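Local structure of putative uncharacterized protein PH1404 (Pyrococcus horikoshii, 3AF6) at residues 292-295 against 296-300; 523-527 against 528-532; 262-265 against 266-269; 304-307 against 308-311. The protein probably terminates transcription genome-wide by zinc-dependent cleavage of RNA at the exit channel of RNA polymerase, then degrades the released transcript from its 5' end. All blocks are in the same frame, centred on the assembly; numbering follows the deposited sequence.

Contact 1: residues 292-295 against 296-300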
ATOM      1  N   GLN A 292      -2.928  -8.583   5.744  1.00 39.97           N
ATOM      2  CA  GLN A 292      -4.243  -9.065   6.150  1.00 41.57           C
ATOM      3  C   GLN A 292      -4.225 -10.563   6.482  1.00 43.33           C
ATOM      4  O   GLN A 292      -4.846 -11.001   7.462  1.00 41.61           O
ATOM      5  CB  GLN A 292      -5.279  -8.785   5.050  1.00 38.92           C
ATOM      6  CG  GLN A 292      -5.652  -7.324   4.926  1.00 38.41           C
ATOM      7  CD  GLN A 292      -6.356  -7.000   3.624  1.00 40.85           C
ATOM      8  OE1 GLN A 292      -6.721  -5.849   3.372  1.00 41.81           O
ATOM      9  NE2 GLN A 292      -6.551  -8.012   2.786  1.00 41.33           N
ATOM     10  N   LYS A 293      -3.527 -11.350   5.665  1.00 44.61           N
ATOM     11  CA  LYS A 293      -3.445 -12.779   5.917  1.00 47.23           C
ATOM     12  C   LYS A 293      -2.625 -12.948   7.177  1.00 47.31           C
ATOM     13  O   LYS A 293      -2.951 -13.753   8.047  1.00 49.30           O
ATOM     14  CB  LYS A 293      -2.790 -13.511   4.744  1.00 48.96           C
ATOM     15  CG  LYS A 293      -3.769 -13.869   3.626  1.00 56.70           C
ATOM     16  CD  LYS A 293      -3.089 -14.600   2.461  1.00 62.40           C
ATOM     17  CE  LYS A 293      -4.033 -15.601   1.754  1.00 65.35           C
ATOM     18  NZ  LYS A 293      -5.243 -14.996   1.109  1.00 65.64           N
ATOM     19  N   ASP A 294      -1.568 -12.159   7.279  1.00 45.54           N
ATOM     20  CA  ASP A 294      -0.699 -12.206   8.437  1.00 46.53           C
ATOM     21  C   ASP A 294      -1.520 -11.881   9.691  1.00 46.16           C
ATOM     22  O   ASP A 294      -1.333 -12.487  10.746  1.00 46.44           O
ATOM     23  CB  ASP A 294       0.431 -11.187   8.252  1.00 49.21           C
ATOM     24  CG  ASP A 294       1.457 -11.235   9.364  1.00 52.48           C
ATOM     25  OD1 ASP A 294       2.189 -10.232   9.531  1.00 56.82           O
ATOM     26  OD2 ASP A 294       1.543 -12.271  10.062  1.00 53.07           O
ATOM     27  N   PHE A 295      -2.446 -10.932   9.554  1.00 45.76           N
ATOM     28  CA  PHE A 295      -3.303 -10.485  10.653  1.00 43.88           C
ATOM     29  C   PHE A 295      -4.282 -11.537  11.186  1.00 44.56           C
ATOM     30  O   PHE A 295      -4.357 -11.764  12.399  1.00 42.01           O
ATOM     31  CB  PHE A 295      -4.069  -9.234  10.220  1.00 43.34           C
ATOM     32  CG  PHE A 295      -5.065  -8.741  11.234  1.00 43.44           C
ATOM     33  CD1 PHE A 295      -4.744  -8.693  12.586  1.00 42.05           C
ATOM     34  CD2 PHE A 295      -6.321  -8.289  10.826  1.00 42.91           C
ATOM     35  CE1 PHE A 295      -5.656  -8.207  13.515  1.00 42.08           C
ATOM     36  CE2 PHE A 295      -7.238  -7.798  11.748  1.00 40.56           C
ATOM     37  CZ  PHE A 295      -6.903  -7.757  13.092  1.00 43.02           C
ATOM     38  N   ILE A 296      -5.035 -12.179  10.297  1.00 44.37           N
ATOM     39  CA  ILE A 296      -5.975 -13.185  10.760  1.00 45.78           C
ATOM     40  C   ILE A 296      -5.248 -14.405  11.317  1.00 47.73           C
ATOM     41  O   ILE A 296      -5.709 -15.029  12.282  1.00 48.08           O
ATOM     42  CB  ILE A 296      -6.987 -13.590   9.654  1.00 43.76           C
ATOM     43  CG1 ILE A 296      -6.275 -13.923   8.352  1.00 44.87           C
ATOM     44  CG2 ILE A 296      -7.984 -12.456   9.443  1.00 43.50           C
ATOM     45  CD1 ILE A 296      -7.234 -14.177   7.191  1.00 43.62           C
ATOM     46  N   GLU A 297      -4.096 -14.728  10.738  1.00 48.20           N
ATOM     47  CA  GLU A 297      -3.320 -15.859  11.230  1.00 48.98           C
ATOM     48  C   GLU A 297      -2.746 -15.598  12.629  1.00 46.81           C
ATOM     49  O   GLU A 297      -2.737 -16.489  13.475  1.00 45.18           O
ATOM     50  CB  GLU A 297      -2.195 -16.197  10.251  1.00 51.49           C
ATOM     51  CG  GLU A 297      -2.661 -17.011   9.062  1.00 57.32           C
ATOM     52  CD  GLU A 297      -1.575 -17.197   8.018  1.00 61.10           C
ATOM     53  OE1 GLU A 297      -0.405 -17.432   8.404  1.00 62.45           O
ATOM     54  OE2 GLU A 297      -1.896 -17.121   6.811  1.00 62.50           O
ATOM     55  N   ILE A 298      -2.264 -14.388  12.882  1.00 46.11           N
ATOM     56  CA  ILE A 298      -1.723 -14.100  14.209  1.00 47.49           C
ATOM     57  C   ILE A 298      -2.842 -14.224  15.260  1.00 47.82           C
ATOM     58  O   ILE A 298      -2.621 -14.727  16.368  1.00 46.27           O
ATOM     59  CB  ILE A 298      -1.085 -12.683  14.266  1.00 46.85           C
ATOM     60  CG1 ILE A 298       0.014 -12.567  13.211  1.00 46.02           C
ATOM     61  CG2 ILE A 298      -0.498 -12.425  15.637  1.00 46.84           C
ATOM     62  CD1 ILE A 298       0.941 -13.767  13.147  1.00 46.86           C
ATOM     63  N   GLN A 299      -4.044 -13.782  14.897  1.00 47.27           N
ATOM     64  CA  GLN A 299      -5.194 -13.870  15.786  1.00 48.62           C
ATOM     65  C   GLN A 299      -5.499 -15.327  16.132  1.00 49.19           C
ATOM     66  O   GLN A 299      -5.690 -15.674  17.298  1.00 48.12           O
ATOM     67  CB  GLN A 299      -6.424 -13.240  15.130  1.00 49.14           C
ATOM     68  CG  GLN A 299      -6.469 -11.726  15.188  1.00 48.75           C
ATOM     69  CD  GLN A 299      -7.714 -11.161  14.536  1.00 49.75           C
ATOM     70  OE1 GLN A 299      -7.931 -11.322  13.338  1.00 50.18           O
ATOM     71  NE2 GLN A 299      -8.543 -10.498  15.327  1.00 52.40           N
ATOM     72  N   GLN A 300      -5.547 -16.175  15.111  1.00 49.97           N
ATOM     73  CA  GLN A 300      -5.829 -17.588  15.315  1.00 51.47           C
ATOM     74  C   GLN A 300      -4.734 -18.267  16.127  1.00 52.49           C
ATOM     75  O   GLN A 300      -5.021 -19.072  17.010  1.00 53.26           O
ATOM     76  CB  GLN A 300      -6.003 -18.288  13.966  1.00 50.68           C
ATOM     77  CG  GLN A 300      -7.206 -17.786  13.185  1.00 52.78           C
ATOM     78  CD  GLN A 300      -7.328 -18.424  11.819  1.00 53.64           C
ATOM     79  OE1 GLN A 300      -6.437 -18.296  10.985  1.00 54.27           O
ATOM     80  NE2 GLN A 300      -8.436 -19.117  11.582  1.00 55.14           N
TER

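Contact 2: residues 523-527 against 528-532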
ATOM      1  N   GLY A 523       5.507  -4.688  14.771  1.00 52.22           N
ATOM      2  CA  GLY A 523       6.344  -3.566  15.150  1.00 53.75           C
ATOM      3  C   GLY A 523       6.088  -2.946  16.506  1.00 54.98           C
ATOM      4  O   GLY A 523       6.933  -2.207  17.016  1.00 55.11           O
ATOM      5  N   MET A 524       4.935  -3.236  17.098  1.00 57.06           N
ATOM      6  CA  MET A 524       4.602  -2.674  18.401  1.00 58.95           C
ATOM      7  C   MET A 524       4.378  -3.764  19.455  1.00 59.48           C
ATOM      8  O   MET A 524       3.748  -3.526  20.489  1.00 58.67           O
ATOM      9  CB  MET A 524       3.357  -1.788  18.280  1.00 59.31           C
ATOM     10  CG  MET A 524       3.457  -0.708  17.206  1.00 60.02           C
ATOM     11  SD  MET A 524       2.029   0.417  17.186  1.00 63.36           S
ATOM     12  CE  MET A 524       0.817  -0.568  16.262  1.00 60.68           C
ATOM     13  N   LEU A 525       4.917  -4.953  19.201  1.00 60.15           N
ATOM     14  CA  LEU A 525       4.759  -6.067  20.131  1.00 61.97           C
ATOM     15  C   LEU A 525       3.273  -6.344  20.355  1.00 63.52           C
ATOM     16  O   LEU A 525       2.878  -6.879  21.398  1.00 64.03           O
ATOM     17  CB  LEU A 525       5.421  -5.749  21.474  1.00 61.08           C
ATOM     18  CG  LEU A 525       6.945  -5.664  21.522  1.00 60.24           C
ATOM     19  CD1 LEU A 525       7.392  -5.307  22.936  1.00 59.83           C
ATOM     20  CD2 LEU A 525       7.541  -6.990  21.091  1.00 59.63           C
ATOM     21  N   VAL A 526       2.456  -5.970  19.370  1.00 63.79           N
ATOM     22  CA  VAL A 526       1.016  -6.172  19.444  1.00 62.44           C
ATOM     23  C   VAL A 526       0.648  -7.601  19.065  1.00 61.85           C
ATOM     24  O   VAL A 526      -0.493  -8.017  19.228  1.00 61.80           O
ATOM     25  CB  VAL A 526       0.269  -5.212  18.507  1.00 63.00           C
ATOM     26  CG1 VAL A 526      -1.221  -5.304  18.763  1.00 62.52           C
ATOM     27  CG2 VAL A 526       0.761  -3.790  18.719  1.00 63.02           C
ATOM     28  N   GLY A 527       1.622  -8.349  18.559  1.00 61.60           N
ATOM     29  CA  GLY A 527       1.367  -9.728  18.181  1.00 61.02           C
ATOM     30  C   GLY A 527       2.391 -10.265  17.200  1.00 60.10           C
ATOM     31  O   GLY A 527       3.192  -9.503  16.658  1.00 60.56           O
ATOM     32  N   GLY A 528       2.368 -11.577  16.976  1.00 58.00           N
ATOM     33  CA  GLY A 528       3.304 -12.186  16.049  1.00 55.18           C
ATOM     34  C   GLY A 528       4.604 -12.620  16.697  1.00 53.98           C
ATOM     35  O   GLY A 528       4.737 -12.563  17.920  1.00 54.57           O
ATOM     36  N   PRO A 529       5.590 -13.056  15.897  1.00 52.74           N
ATOM     37  CA  PRO A 529       6.902 -13.513  16.365  1.00 51.53           C
ATOM     38  C   PRO A 529       7.588 -12.592  17.369  1.00 51.25           C
ATOM     39  O   PRO A 529       8.235 -13.061  18.306  1.00 50.77           O
ATOM     40  CB  PRO A 529       7.694 -13.638  15.075  1.00 51.59           C
ATOM     41  CG  PRO A 529       6.665 -14.065  14.101  1.00 52.64           C
ATOM     42  CD  PRO A 529       5.514 -13.141  14.429  1.00 53.84           C
ATOM     43  N   SER A 530       7.445 -11.286  17.178  1.00 51.24           N
ATOM     44  CA  SER A 530       8.079 -10.315  18.067  1.00 51.71           C
ATOM     45  C   SER A 530       7.725 -10.479  19.545  1.00 51.75           C
ATOM     46  O   SER A 530       8.560 -10.247  20.416  1.00 53.16           O
ATOM     47  CB  SER A 530       7.748  -8.893  17.611  1.00 50.76           C
ATOM     48  OG  SER A 530       6.353  -8.705  17.512  1.00 51.28           O
ATOM     49  N   VAL A 531       6.497 -10.885  19.832  1.00 51.57           N
ATOM     50  CA  VAL A 531       6.070 -11.054  21.215  1.00 51.82           C
ATOM     51  C   VAL A 531       6.748 -12.230  21.924  1.00 52.13           C
ATOM     52  O   VAL A 531       7.066 -12.149  23.111  1.00 51.80           O
ATOM     53  CB  VAL A 531       4.544 -11.217  21.289  1.00 50.94           C
ATOM     54  CG1 VAL A 531       4.110 -11.455  22.719  1.00 50.85           C
ATOM     55  CG2 VAL A 531       3.879  -9.966  20.737  1.00 52.04           C
ATOM     56  N   GLU A 532       6.980 -13.316  21.201  1.00 52.75           N
ATOM     57  CA  GLU A 532       7.622 -14.475  21.799  1.00 55.03           C
ATOM     58  C   GLU A 532       9.041 -14.118  22.210  1.00 54.38           C
ATOM     59  O   GLU A 532       9.446 -14.383  23.342  1.00 54.11           O
ATOM     60  CB  GLU A 532       7.644 -15.641  20.815  1.00 59.21           C
ATOM     61  CG  GLU A 532       8.208 -16.922  21.401  1.00 66.05           C
ATOM     62  CD  GLU A 532       8.090 -18.096  20.444  1.00 72.02           C
ATOM     63  OE1 GLU A 532       8.674 -19.170  20.738  1.00 74.48           O
ATOM     64  OE2 GLU A 532       7.410 -17.946  19.397  1.00 74.66           O
TER

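Contact 3: residues 262-265 against 266-269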
ATOM      1  N   CYS A 262      -5.977  -0.057   5.917  1.00 31.59           N
ATOM      2  CA  CYS A 262      -6.708  -0.986   5.059  1.00 33.99           C
ATOM      3  C   CYS A 262      -7.147  -2.244   5.829  1.00 33.15           C
ATOM      4  O   CYS A 262      -7.739  -3.159   5.255  1.00 33.22           O
ATOM      5  CB  CYS A 262      -5.826  -1.400   3.889  1.00 33.31           C
ATOM      6  SG  CYS A 262      -4.474  -2.431   4.465  1.00 42.78           S
ATOM      7  N   GLY A 263      -6.856  -2.278   7.124  1.00 31.91           N
ATOM      8  CA  GLY A 263      -7.188  -3.431   7.942  1.00 34.42           C
ATOM      9  C   GLY A 263      -8.623  -3.935   8.010  1.00 35.54           C
ATOM     10  O   GLY A 263      -8.843  -5.142   8.112  1.00 35.30           O
ATOM     11  N   MET A 264      -9.597  -3.032   7.985  1.00 36.55           N
ATOM     12  CA  MET A 264     -11.000  -3.435   8.042  1.00 38.26           C
ATOM     13  C   MET A 264     -11.609  -3.655   6.665  1.00 37.78           C
ATOM     14  O   MET A 264     -12.749  -4.109   6.547  1.00 38.80           O
ATOM     15  CB  MET A 264     -11.833  -2.382   8.784  1.00 39.78           C
ATOM     16  CG  MET A 264     -11.714  -2.438  10.292  1.00 42.53           C
ATOM     17  SD  MET A 264     -12.401  -3.966  10.945  1.00 46.06           S
ATOM     18  CE  MET A 264     -14.126  -3.718  10.569  1.00 44.51           C
ATOM     19  N   LEU A 265     -10.855  -3.341   5.621  1.00 36.50           N
ATOM     20  CA  LEU A 265     -11.361  -3.484   4.267  1.00 36.59           C
ATOM     21  C   LEU A 265     -12.008  -4.844   3.961  1.00 37.07           C
ATOM     22  O   LEU A 265     -13.123  -4.900   3.454  1.00 36.95           O
ATOM     23  CB  LEU A 265     -10.245  -3.172   3.274  1.00 37.20           C
ATOM     24  CG  LEU A 265     -10.565  -3.116   1.777  1.00 38.84           C
ATOM     25  CD1 LEU A 265     -11.793  -2.252   1.485  1.00 39.41           C
ATOM     26  CD2 LEU A 265      -9.347  -2.555   1.077  1.00 39.35           C
ATOM     27  N   PRO A 266     -11.329  -5.961   4.279  1.00 37.55           N
ATOM     28  CA  PRO A 266     -11.976  -7.241   3.971  1.00 37.74           C
ATOM     29  C   PRO A 266     -13.224  -7.546   4.823  1.00 38.71           C
ATOM     30  O   PRO A 266     -14.116  -8.287   4.398  1.00 36.51           O
ATOM     31  CB  PRO A 266     -10.841  -8.249   4.139  1.00 37.26           C
ATOM     32  CG  PRO A 266      -9.954  -7.603   5.121  1.00 38.27           C
ATOM     33  CD  PRO A 266      -9.948  -6.163   4.743  1.00 37.26           C
ATOM     34  N   TYR A 267     -13.295  -6.952   6.009  1.00 38.47           N
ATOM     35  CA  TYR A 267     -14.442  -7.127   6.895  1.00 39.77           C
ATOM     36  C   TYR A 267     -15.712  -6.769   6.132  1.00 40.49           C
ATOM     37  O   TYR A 267     -16.780  -7.353   6.337  1.00 39.26           O
ATOM     38  CB  TYR A 267     -14.318  -6.184   8.086  1.00 42.24           C
ATOM     39  CG  TYR A 267     -15.379  -6.349   9.147  1.00 45.42           C
ATOM     40  CD1 TYR A 267     -15.218  -7.279  10.176  1.00 47.42           C
ATOM     41  CD2 TYR A 267     -16.515  -5.538   9.162  1.00 45.18           C
ATOM     42  CE1 TYR A 267     -16.149  -7.393  11.197  1.00 48.70           C
ATOM     43  CE2 TYR A 267     -17.455  -5.644  10.182  1.00 46.90           C
ATOM     44  CZ  TYR A 267     -17.261  -6.573  11.195  1.00 49.94           C
ATOM     45  OH  TYR A 267     -18.174  -6.693  12.214  1.00 55.88           O
ATOM     46  N   LEU A 268     -15.573  -5.790   5.246  1.00 40.96           N
ATOM     47  CA  LEU A 268     -16.679  -5.297   4.446  1.00 40.55           C
ATOM     48  C   LEU A 268     -17.313  -6.355   3.562  1.00 41.77           C
ATOM     49  O   LEU A 268     -18.528  -6.344   3.358  1.00 43.46           O
ATOM     50  CB  LEU A 268     -16.197  -4.124   3.596  1.00 39.29           C
ATOM     51  CG  LEU A 268     -16.771  -2.734   3.879  1.00 41.57           C
ATOM     52  CD1 LEU A 268     -17.193  -2.584   5.344  1.00 37.08           C
ATOM     53  CD2 LEU A 268     -15.717  -1.700   3.483  1.00 40.54           C
ATOM     54  N   PHE A 269     -16.494  -7.261   3.038  1.00 42.46           N
ATOM     55  CA  PHE A 269     -16.977  -8.323   2.165  1.00 42.19           C
ATOM     56  C   PHE A 269     -17.535  -9.487   2.981  1.00 43.79           C
ATOM     57  O   PHE A 269     -18.499 -10.135   2.581  1.00 44.95           O
ATOM     58  CB  PHE A 269     -15.840  -8.795   1.252  1.00 42.25           C
ATOM     59  CG  PHE A 269     -15.414  -7.771   0.231  1.00 40.10           C
ATOM     60  CD1 PHE A 269     -16.191  -7.525  -0.890  1.00 40.19           C
ATOM     61  CD2 PHE A 269     -14.248  -7.039   0.405  1.00 42.36           C
ATOM     62  CE1 PHE A 269     -15.816  -6.557  -1.837  1.00 39.34           C
ATOM     63  CE2 PHE A 269     -13.863  -6.068  -0.538  1.00 42.26           C
ATOM     64  CZ  PHE A 269     -14.654  -5.832  -1.660  1.00 39.46           C
TER

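Contact 4: residues 304-307 against 308-311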
ATOM      1  N   GLN A 304      -7.860 -16.826  19.085  1.00 47.42           N
ATOM      2  CA  GLN A 304      -8.952 -15.865  18.986  1.00 45.93           C
ATOM      3  C   GLN A 304      -9.684 -16.018  17.665  1.00 45.90           C
ATOM      4  O   GLN A 304      -9.103 -16.446  16.671  1.00 44.61           O
ATOM      5  CB  GLN A 304      -8.420 -14.439  19.102  1.00 46.22           C
ATOM      6  CG  GLN A 304      -7.616 -14.190  20.351  1.00 46.27           C
ATOM      7  CD  GLN A 304      -8.345 -14.641  21.583  1.00 47.87           C
ATOM      8  OE1 GLN A 304      -7.837 -15.464  22.347  1.00 51.57           O
ATOM      9  NE2 GLN A 304      -9.547 -14.113  21.791  1.00 46.95           N
ATOM     10  N   ASP A 305     -10.969 -15.681  17.655  1.00 46.91           N
ATOM     11  CA  ASP A 305     -11.733 -15.784  16.425  1.00 49.02           C
ATOM     12  C   ASP A 305     -11.261 -14.635  15.549  1.00 48.51           C
ATOM     13  O   ASP A 305     -11.221 -13.488  15.989  1.00 50.04           O
ATOM     14  CB  ASP A 305     -13.231 -15.661  16.696  1.00 51.93           C
ATOM     15  CG  ASP A 305     -14.062 -15.914  15.454  1.00 56.53           C
ATOM     16  OD1 ASP A 305     -13.971 -17.038  14.911  1.00 58.36           O
ATOM     17  OD2 ASP A 305     -14.794 -14.993  15.018  1.00 58.83           O
ATOM     18  N   PRO A 306     -10.889 -14.927  14.295  1.00 46.47           N
ATOM     19  CA  PRO A 306     -10.409 -13.897  13.367  1.00 45.14           C
ATOM     20  C   PRO A 306     -11.495 -12.936  12.879  1.00 44.04           C
ATOM     21  O   PRO A 306     -12.662 -13.312  12.801  1.00 44.78           O
ATOM     22  CB  PRO A 306      -9.795 -14.729  12.241  1.00 45.03           C
ATOM     23  CG  PRO A 306     -10.684 -15.949  12.218  1.00 42.90           C
ATOM     24  CD  PRO A 306     -10.840 -16.266  13.678  1.00 44.33           C
ATOM     25  N   LEU A 307     -11.108 -11.698  12.560  1.00 41.75           N
ATOM     26  CA  LEU A 307     -12.057 -10.698  12.077  1.00 39.92           C
ATOM     27  C   LEU A 307     -12.619 -11.076  10.726  1.00 38.11           C
ATOM     28  O   LEU A 307     -13.707 -10.658  10.366  1.00 38.13           O
ATOM     29  CB  LEU A 307     -11.403  -9.323  11.962  1.00 43.82           C
ATOM     30  CG  LEU A 307     -11.313  -8.435  13.206  1.00 46.96           C
ATOM     31  CD1 LEU A 307     -10.595  -7.141  12.833  1.00 46.58           C
ATOM     32  CD2 LEU A 307     -12.709  -8.128  13.737  1.00 43.60           C
ATOM     33  N   TYR A 308     -11.859 -11.844   9.965  1.00 35.37           N
ATOM     34  CA  TYR A 308     -12.318 -12.287   8.665  1.00 36.89           C
ATOM     35  C   TYR A 308     -11.456 -13.444   8.206  1.00 37.81           C
ATOM     36  O   TYR A 308     -10.590 -13.898   8.946  1.00 37.31           O
ATOM     37  CB  TYR A 308     -12.301 -11.154   7.634  1.00 38.58           C
ATOM     38  CG  TYR A 308     -11.116 -10.222   7.727  1.00 38.01           C
ATOM     39  CD1 TYR A 308     -11.194  -9.061   8.482  1.00 36.17           C
ATOM     40  CD2 TYR A 308      -9.915 -10.512   7.075  1.00 38.40           C
ATOM     41  CE1 TYR A 308     -10.120  -8.209   8.595  1.00 39.00           C
ATOM     42  CE2 TYR A 308      -8.819  -9.657   7.178  1.00 39.10           C
ATOM     43  CZ  TYR A 308      -8.938  -8.504   7.945  1.00 39.80           C
ATOM     44  OH  TYR A 308      -7.896  -7.625   8.060  1.00 39.70           O
ATOM     45  N   ARG A 309     -11.693 -13.911   6.987  1.00 38.39           N
ATOM     46  CA  ARG A 309     -10.978 -15.058   6.451  1.00 41.14           C
ATOM     47  C   ARG A 309     -10.396 -14.820   5.062  1.00 42.23           C
ATOM     48  O   ARG A 309     -10.672 -13.804   4.415  1.00 43.08           O
ATOM     49  CB  ARG A 309     -11.940 -16.248   6.352  1.00 44.79           C
ATOM     50  CG  ARG A 309     -12.812 -16.462   7.572  1.00 45.48           C
ATOM     51  CD  ARG A 309     -12.039 -17.145   8.670  1.00 47.10           C
ATOM     52  NE  ARG A 309     -12.858 -17.290   9.867  1.00 51.67           N
ATOM     53  CZ  ARG A 309     -12.694 -18.257  10.758  1.00 52.78           C
ATOM     54  NH1 ARG A 309     -11.738 -19.165  10.576  1.00 54.07           N
ATOM     55  NH2 ARG A 309     -13.485 -18.320  11.823  1.00 52.37           N
ATOM     56  N   PRO A 310      -9.577 -15.771   4.590  1.00 41.49           N
ATOM     57  CA  PRO A 310      -8.929 -15.740   3.281  1.00 40.71           C
ATOM     58  C   PRO A 310      -9.898 -15.481   2.126  1.00 42.07           C
ATOM     59  O   PRO A 310      -9.553 -14.782   1.181  1.00 45.23           O
ATOM     60  CB  PRO A 310      -8.289 -17.119   3.194  1.00 39.13           C
ATOM     61  CG  PRO A 310      -7.846 -17.344   4.602  1.00 37.55           C
ATOM     62  CD  PRO A 310      -9.017 -16.859   5.421  1.00 39.90           C
ATOM     63  N   ARG A 311     -11.102 -16.036   2.182  1.00 43.14           N
ATOM     64  CA  ARG A 311     -12.054 -15.816   1.088  1.00 45.93           C
ATOM     65  C   ARG A 311     -12.420 -14.338   0.994  1.00 44.77           C
ATOM     66  O   ARG A 311     -12.702 -13.824  -0.091  1.00 45.18           O
ATOM     67  CB  ARG A 311     -13.323 -16.666   1.277  1.00 48.40           C
ATOM     68  CG  ARG A 311     -13.947 -16.554   2.650  1.00 54.66           C
ATOM     69  CD  ARG A 311     -15.068 -17.563   2.857  1.00 59.73           C
ATOM     70  NE  ARG A 311     -16.293 -17.199   2.145  1.00 64.73           N
ATOM     71  CZ  ARG A 311     -17.428 -17.894   2.202  1.00 65.73           C
ATOM     72  NH1 ARG A 311     -17.498 -18.999   2.940  1.00 67.06           N
ATOM     73  NH2 ARG A 311     -18.495 -17.484   1.522  1.00 64.67           N
TER

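Contact 1: residues 292-295 against 296-300
On helix 282-301 of the metallo-beta-lactamase domain, an aromatic-amide pair one turn apart links Phe295 to Gln299. The Gln299 amide lies over one face of the Phe295 ring, with the two planes only 9° apart. Its OE1 sits 3.7 Å from Phe295 CZ and is offset toward the rim, while Gln299 CD comes 3.7 Å from Phe295 CE1, so the carbonyl end and its carbon share the stack. Phe295 reaches this place with CG anti to its own N (chi1 176°), and the Gln299 chain runs out extended to meet it. Leu307 N, in the loop after the helix, donates to Gln299 OE1, consistent with the oxygen being at this end of the amide. The i to i+4 spacing comes from the alpha helix, whose backbone bonds include Ile296 N to Gln292 O and Glu297 N to Lys293 O, both 3.1 Å, and Gln299 N to Phe295 O at 3.2 Å. Next to Phe295 in the chain, Asp294 faces Ile298 one turn on, though the place of this isoleucine branch is doubtful. On the flank with Lys293, the methylenes of Glu297 run past the Lys293 carbonyl, CG lying 3.4 Å from Lys293 O. The opposite charges do not pair here, since Lys293 NZ and Glu297 OE2 stay 6.9 Å apart. Ile296 packs on Pro310 and Ile313 of helix 310-319.

Contact 2: residues 523-527 against 528-532
Leu525 reaches from the loop after strand 516-520 to the first turn of helix 529-537, a strand-loop-helix connection of the parallel sheet of the beta-CASP domain. Its backbone takes left-handed helical angles, and from CB the chain places CG anti to the carbonyl carbon (chi1 -69°). Beyond CG the two methyls part. CD2 turns to the helix, 3.5 Å from Ser530 O and 4.0 Å from Ser530 CB. The side chain also packs on Ile545 and Phe547 of strand 544-547 and on Leu556 and Val560 of helix 556-561, so it bridges the new helix to the sheet. Behind it, Leu525 O faces CG2 of Val531 at 3.3 Å, and the same methyl lies 3.5 Å from Gly527 N, so one branch of Val531 fills the inside of the bend. Gly527 and Gly528 lie at the bend, and both take backbone angles rarely open to other residues. An i to i+3 backbone bond, Val531 N to Gly528 O at 3.1 Å, opens the helix. Ser530 holds OG between its N and carbonyl carbon (chi1 55°), where it hydrogen-bonds Ser522 O at the head of the loop. The same OG lies 3.4 Å from Gly527 O.

Contact 3: residues 262-265 against 266-269
Directly after the zinc-binding HxHxDH signature of the metallo-beta-lactamase fold (His256 to His261), a Met-aromatic contact joins Met264 to Tyr267 where the chain passes from a short turn into helix 267-270. Met264 is bent at chi2 and chi3, which curls its terminal methyl back over one face of the Tyr267 ring. CE stands 3.5 Å from the Tyr267 ring centroid and 26° off the normal, a CH-pi contact offset toward the rim. The sulfur lies farther away and obliquely, SD being 4.7 Å from the same centroid. The two side chains run side by side in the same direction, Tyr267 with CG anti to its backbone N (chi1 -175°), and Tyr271 meets the Tyr267 ring edge-to-face. A type I turn from Cys262 to Leu265 comes first, closed by Leu265 N donating to Cys262 O at 3.1 Å. Pro266 has no N-H to give, and the chain goes on through a weak bond from Tyr267 N to Met264 O. Within the turn, Gly263 O is taken by the hydroxyl of Tyr308. The Cys262 side chain comes within about 5 Å of that of the zinc ligand His261. On the inner side Leu265 and Leu268 both lean on Ile252 of strand 251-253, with Leu265 CD1 and Leu268 CD2 4.4 Å apart. Leu268 N donates to Leu265 O at 3.2 Å, entering from above the carbonyl plane, 57° out of it.

Contact 4: residues 304-307 against 308-311
Arg309 keeps CG anti to its carbonyl carbon (chi1 -45°) and then bends at chi2, -79°, which folds its guanidinium back over the ring of Pro306. The ring presents CG to one face of the guanidinium, close over its centre, with Pro306 CG 3.4 Å from Arg309 CZ. Asp305, its CG anti to the backbone N, supplies the charge: OD1 forms a salt bridge to Arg309 NH2 at 3.4 Å. The side chains cross at about a right angle and the carboxylate and guanidinium planes stand 67° apart, so this is a single contact through NH2, not a coplanar two-pronged pair. Next in the chain, Leu307 CB touches Tyr308 CD1 at 3.5 Å; both side chains turn inward onto Phe295 of helix 282-301. Arg309 is also the N-cap of helix 310-319, and its backbone N donates to the carboxylate of Asp312. Asp305 and Arg309 are both exposed, so solvent probably screens their long ion pair, and the apolar proline surface under the guanidinium probably also helps to hold the arginine folded back.

Overall arrangement
Four local contacts follow one another along the chain in the order 3, 1, 4, 2; none nests in or crosses another. Contact 3 turns the chain from the zinc signature into helix 267-270, contact 1 lies near the end of helix 282-301, and contact 4 closes the loop leading into helix 310-319. These three meet in space: Gln292 of contact 1 packs on Pro266 of contact 3, whose ring also rests on Tyr308 of contact 4, and Gln299 O probably accepts from Gln304 N. Contact 2, in the beta-CASP domain, joins through packing, Ile298 CG2 lying 3.3 Å from Gly528 N, so helix 282-301 links the two domains here.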